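Local atomic coordinates of CBS domain protein (Sulfolobus tokodaii, PDB entry 2EF7), a protein that is of unknown function but carries a pair of CBS domains, modules that in related proteins commonly bind adenosine-containing ligands and regulate their hosts. Residues P46-A58 with K68-I80. Residues are numbered along the deposited sequence; the frame is centred on the assembly and turned at random.
Sequences PVGIITERDIVKA and KAEEFMTASLITI
Phe72 and Ile50 meet at the tight end of the contact, their side chains crossing at about a right angle, with Ile50 CG2 3.8 Å from Phe72 CE1. Ile55 CG1 comes to the ring edge, Ala58 CB packs on Phe72 CB, and Ile50 CD1 reaches Ala69 CB at 3.7 Å; Ile26 of helix 23-33 backs this core. Chi1 of 69° puts Phe72 CG between its own backbone N and carbonyl carbon, which brings the ring against Ile50, Ile55 and Ala58. A water bridges Asp54 O and Phe72 O. Antiparallel pairing follows: Thr74 N gives a nearly straight 2.8 Å bond to Ile49 O, and Ile49 N donates back to Thr74 O at 3.0 Å, more bent (153°). The Val47 end is looser, where Leu77, itself exposed, lies with CD2 4.1 Å from Val47 CG1. Asp54 OD2 takes Thr51 N at 3.0 Å and Thr74 OG1 at 3.2 Å from opposite faces of the carboxylate, while Thr51 OG1 accepts from Asp54 N, a capping box. An alanine at Asp54 is likely to leave Thr74 OG1 and Thr51 N without this acceptor and the helix start less firmly fixed. One carboxylate thus couples the N-terminus of helix 52-60 to the short strand 74-75, outermost in this sheet within the chain.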
loop_
_atom_site.group_PDB
_atom_site.type_symbol
_atom_site.label_atom_id
_atom_site.label_comp_id
_atom_site.label_asym_id
_atom_site.label_seq_id
_atom_site.Cartn_x
_atom_site.Cartn_y
_atom_site.Cartn_z
ATOM N N PRO A 46 4.778 -5.749 -28.251
ATOM C CA PRO A 46 4.244 -4.504 -27.678
ATOM C C PRO A 46 4.760 -3.252 -28.384
ATOM O O PRO A 46 5.967 -3.068 -28.495
ATOM C CB PRO A 46 4.730 -4.541 -26.226
ATOM C CG PRO A 46 5.008 -5.984 -25.959
ATOM C CD PRO A 46 5.593 -6.469 -27.257
ATOM N N VAL A 47 3.853 -2.393 -28.851
ATOM C CA VAL A 47 4.254 -1.145 -29.505
ATOM C C VAL A 47 3.613 0.055 -28.821
ATOM O O VAL A 47 3.865 1.204 -29.181
ATOM C CB VAL A 47 3.883 -1.117 -30.995
ATOM C CG1 VAL A 47 4.821 -2.019 -31.778
ATOM C CG2 VAL A 47 2.444 -1.556 -31.178
ATOM N N GLY A 48 2.786 -0.208 -27.821
ATOM C CA GLY A 48 2.148 0.888 -27.122
ATOM C C GLY A 48 1.082 0.435 -26.149
ATOM O O GLY A 48 0.960 -0.755 -25.843
ATOM N N ILE A 49 0.308 1.399 -25.663
ATOM C CA ILE A 49 -0.761 1.122 -24.721
ATOM C C ILE A 49 -1.908 2.110 -24.920
ATOM O O ILE A 49 -1.691 3.272 -25.260
ATOM C CB ILE A 49 -0.249 1.221 -23.265
ATOM C CG1 ILE A 49 -1.349 0.798 -22.293
ATOM C CG2 ILE A 49 0.203 2.638 -22.965
ATOM C CD1 ILE A 49 -0.931 0.870 -20.827
ATOM N N ILE A 50 -3.128 1.622 -24.726
ATOM C CA ILE A 50 -4.322 2.448 -24.850
ATOM C C ILE A 50 -5.063 2.390 -23.521
ATOM O O ILE A 50 -5.437 1.310 -23.061
ATOM C CB ILE A 50 -5.257 1.934 -25.974
ATOM C CG1 ILE A 50 -4.620 2.191 -27.343
ATOM C CG2 ILE A 50 -6.609 2.621 -25.881
ATOM C CD1 ILE A 50 -5.354 1.552 -28.516
ATOM N N THR A 51 -5.243 3.548 -22.890
ATOM C CA THR A 51 -5.963 3.624 -21.621
ATOM C C THR A 51 -7.315 4.233 -21.916
ATOM O O THR A 51 -7.547 4.719 -23.027
ATOM C CB THR A 51 -5.284 4.558 -20.630
ATOM O OG1 THR A 51 -5.225 5.874 -21.203
ATOM C CG2 THR A 51 -3.879 4.062 -20.297
ATOM N N GLU A 52 -8.199 4.220 -20.922
ATOM C CA GLU A 52 -9.527 4.799 -21.096
ATOM C C GLU A 52 -9.376 6.257 -21.493
ATOM O O GLU A 52 -10.137 6.765 -22.310
ATOM C CB GLU A 52 -10.323 4.721 -19.796
ATOM C CG GLU A 52 -10.450 3.324 -19.259
ATOM C CD GLU A 52 -11.263 3.278 -17.993
ATOM O OE1 GLU A 52 -10.965 4.067 -17.072
ATOM O OE2 GLU A 52 -12.194 2.456 -17.914
ATOM N N ARG A 53 -8.390 6.922 -20.900
ATOM C CA ARG A 53 -8.135 8.327 -21.178
ATOM C C ARG A 53 -7.704 8.548 -22.624
ATOM O O ARG A 53 -8.093 9.539 -23.254
ATOM C CB ARG A 53 -7.069 8.868 -20.227
ATOM C CG ARG A 53 -6.726 10.320 -20.463
ATOM C CD ARG A 53 -6.177 10.952 -19.202
ATOM N NE ARG A 53 -7.071 10.713 -18.072
ATOM C CZ ARG A 53 -6.969 11.306 -16.887
ATOM N NH1 ARG A 53 -6.005 12.190 -16.664
ATOM N NH2 ARG A 53 -7.827 11.008 -15.923
ATOM N N ASP A 54 -6.902 7.626 -23.154
ATOM C CA ASP A 54 -6.458 7.750 -24.534
ATOM C C ASP A 54 -7.660 7.690 -25.452
ATOM O O ASP A 54 -7.709 8.393 -26.459
ATOM C CB ASP A 54 -5.482 6.643 -24.913
ATOM C CG ASP A 54 -4.143 6.796 -24.230
ATOM O OD1 ASP A 54 -3.704 7.953 -24.058
ATOM O OD2 ASP A 54 -3.526 5.764 -23.884
ATOM N N ILE A 55 -8.628 6.846 -25.106
ATOM C CA ILE A 55 -9.828 6.729 -25.915
ATOM C C ILE A 55 -10.630 8.028 -25.858
ATOM O O ILE A 55 -11.021 8.563 -26.893
ATOM C CB ILE A 55 -10.710 5.549 -25.441
ATOM C CG1 ILE A 55 -10.062 4.228 -25.872
ATOM C CG2 ILE A 55 -12.116 5.652 -26.042
ATOM C CD1 ILE A 55 -10.915 3.015 -25.594
ATOM N N VAL A 56 -10.856 8.540 -24.653
ATOM C CA VAL A 56 -11.617 9.771 -24.487
ATOM C C VAL A 56 -10.929 10.933 -25.187
ATOM O O VAL A 56 -11.572 11.770 -25.809
ATOM C CB VAL A 56 -11.796 10.119 -23.002
ATOM C CG1 VAL A 56 -12.445 11.508 -22.860
ATOM C CG2 VAL A 56 -12.666 9.075 -22.342
ATOM N N LYS A 57 -9.610 10.972 -25.089
ATOM C CA LYS A 57 -8.846 12.031 -25.710
ATOM C C LYS A 57 -9.038 12.003 -27.228
ATOM O O LYS A 57 -9.285 13.036 -27.846
ATOM C CB LYS A 57 -7.370 11.863 -25.349
ATOM C CG LYS A 57 -6.529 13.104 -25.505
ATOM C CD LYS A 57 -5.765 13.395 -24.217
ATOM C CE LYS A 57 -4.808 12.266 -23.850
ATOM N NZ LYS A 57 -4.050 12.567 -22.597
ATOM N N ALA A 58 -8.940 10.822 -27.833
ATOM C CA ALA A 58 -9.096 10.718 -29.283
ATOM C C ALA A 58 -10.482 11.175 -29.728
ATOM O O ALA A 58 -10.630 11.833 -30.768
ATOM C CB ALA A 58 -8.843 9.300 -29.738
ATOM N N LYS A 68 -7.688 3.637 -36.079
ATOM C CA LYS A 68 -6.830 2.513 -35.715
ATOM C C LYS A 68 -6.059 2.759 -34.420
ATOM O O LYS A 68 -5.717 3.892 -34.086
ATOM C CB LYS A 68 -5.851 2.201 -36.855
ATOM C CG LYS A 68 -6.531 1.753 -38.163
ATOM C CD LYS A 68 -5.514 1.335 -39.223
ATOM C CE LYS A 68 -4.499 2.444 -39.487
ATOM N NZ LYS A 68 -3.309 1.993 -40.270
ATOM N N ALA A 69 -5.782 1.679 -33.701
ATOM C CA ALA A 69 -5.068 1.745 -32.438
ATOM C C ALA A 69 -3.789 2.576 -32.500
ATOM O O ALA A 69 -3.588 3.480 -31.686
ATOM C CB ALA A 69 -4.747 0.330 -31.952
ATOM N N GLU A 70 -2.927 2.281 -33.467
ATOM C CA GLU A 70 -1.659 2.997 -33.572
ATOM C C GLU A 70 -1.791 4.510 -33.738
ATOM O O GLU A 70 -0.834 5.238 -33.496
ATOM C CB GLU A 70 -0.812 2.417 -34.715
ATOM C CG GLU A 70 -1.355 2.675 -36.110
ATOM C CD GLU A 70 -0.651 1.844 -37.175
ATOM O OE1 GLU A 70 0.589 1.698 -37.093
ATOM O OE2 GLU A 70 -1.339 1.345 -38.096
ATOM N N GLU A 71 -2.969 4.989 -34.132
ATOM C CA GLU A 71 -3.159 6.425 -34.329
ATOM C C GLU A 71 -3.454 7.219 -33.062
ATOM O O GLU A 71 -3.345 8.442 -33.074
ATOM C CB GLU A 71 -4.290 6.696 -35.323
ATOM C CG GLU A 71 -4.128 6.063 -36.692
ATOM C CD GLU A 71 -5.228 6.497 -37.650
ATOM O OE1 GLU A 71 -5.237 7.688 -38.030
ATOM O OE2 GLU A 71 -6.088 5.659 -38.010
ATOM N N PHE A 72 -3.831 6.551 -31.975
ATOM C CA PHE A 72 -4.154 7.286 -30.753
ATOM C C PHE A 72 -3.628 6.680 -29.469
ATOM O O PHE A 72 -3.863 7.208 -28.380
ATOM C CB PHE A 72 -5.673 7.490 -30.646
ATOM C CG PHE A 72 -6.457 6.235 -30.384
ATOM C CD1 PHE A 72 -6.878 5.919 -29.096
ATOM C CD2 PHE A 72 -6.821 5.388 -31.436
ATOM C CE1 PHE A 72 -7.660 4.780 -28.854
ATOM C CE2 PHE A 72 -7.595 4.248 -31.211
ATOM C CZ PHE A 72 -8.018 3.943 -29.919
HETATM N N MSE A 73 -2.910 5.571 -29.591
HETATM C CA MSE A 73 -2.340 4.912 -28.424
HETATM C C MSE A 73 -1.197 5.767 -27.880
HETATM O O MSE A 73 -0.801 6.757 -28.489
HETATM C CB MSE A 73 -1.758 3.557 -28.836
HETATM C CG MSE A 73 -0.500 3.706 -29.680
HETATM SE SE MSE A 73 0.242 2.048 -30.322
HETATM C CE MSE A 73 1.707 2.775 -31.417
ATOM N N THR A 74 -0.683 5.387 -26.717
ATOM C CA THR A 74 0.477 6.058 -26.152
ATOM C C THR A 74 1.582 5.144 -26.682
ATOM O O THR A 74 1.646 3.971 -26.306
ATOM C CB THR A 74 0.479 6.015 -24.615
ATOM O OG1 THR A 74 -0.549 6.878 -24.109
ATOM C CG2 THR A 74 1.832 6.459 -24.077
ATOM N N ALA A 75 2.419 5.657 -27.581
ATOM C CA ALA A 75 3.486 4.849 -28.161
ATOM C C ALA A 75 4.586 4.555 -27.161
ATOM O O ALA A 75 4.979 5.426 -26.389
ATOM C CB ALA A 75 4.077 5.543 -29.387
ATOM N N SER A 76 5.074 3.319 -27.178
ATOM C CA SER A 76 6.152 2.900 -26.283
ATOM C C SER A 76 6.725 1.548 -26.664
ATOM O O SER A 76 5.990 0.580 -26.873
ATOM C CB SER A 76 5.669 2.831 -24.838
ATOM O OG SER A 76 6.702 2.316 -24.015
ATOM N N LEU A 77 8.049 1.489 -26.737
ATOM C CA LEU A 77 8.739 0.261 -27.089
ATOM C C LEU A 77 9.545 -0.253 -25.903
ATOM O O LEU A 77 10.233 -1.264 -26.015
ATOM C CB LEU A 77 9.660 0.500 -28.295
ATOM C CG LEU A 77 8.984 0.829 -29.634
ATOM C CD1 LEU A 77 10.023 1.273 -30.659
ATOM C CD2 LEU A 77 8.241 -0.395 -30.138
ATOM N N ILE A 78 9.448 0.433 -24.766
ATOM C CA ILE A 78 10.181 0.020 -23.569
ATOM C C ILE A 78 9.599 -1.303 -23.057
ATOM O O ILE A 78 8.406 -1.392 -22.768
ATOM C CB ILE A 78 10.082 1.073 -22.423
ATOM C CG1 ILE A 78 10.171 2.496 -22.977
ATOM C CG2 ILE A 78 11.210 0.859 -21.419
ATOM C CD1 ILE A 78 11.415 2.780 -23.781
ATOM N N THR A 79 10.441 -2.326 -22.947
ATOM C CA THR A 79 10.002 -3.627 -22.464
ATOM C C THR A 79 11.102 -4.262 -21.624
ATOM O O THR A 79 12.248 -3.805 -21.644
ATOM C CB THR A 79 9.721 -4.611 -23.616
ATOM O OG1 THR A 79 10.954 -4.916 -24.275
ATOM C CG2 THR A 79 8.745 -4.018 -24.628
ATOM N N ILE A 80 10.747 -5.325 -20.907
ATOM C CA ILE A 80 11.696 -6.067 -20.090
ATOM C C ILE A 80 11.453 -7.565 -20.320
ATOM O O ILE A 80 10.306 -8.005 -20.423
ATOM C CB ILE A 80 11.525 -5.744 -18.587
ATOM C CG1 ILE A 80 12.672 -6.366 -17.786
ATOM C CG2 ILE A 80 10.169 -6.224 -18.088
ATOM C CD1 ILE A 80 13.983 -5.589 -17.914
HETATM O O HOH W 1 -5.434 9.357 -27.861
#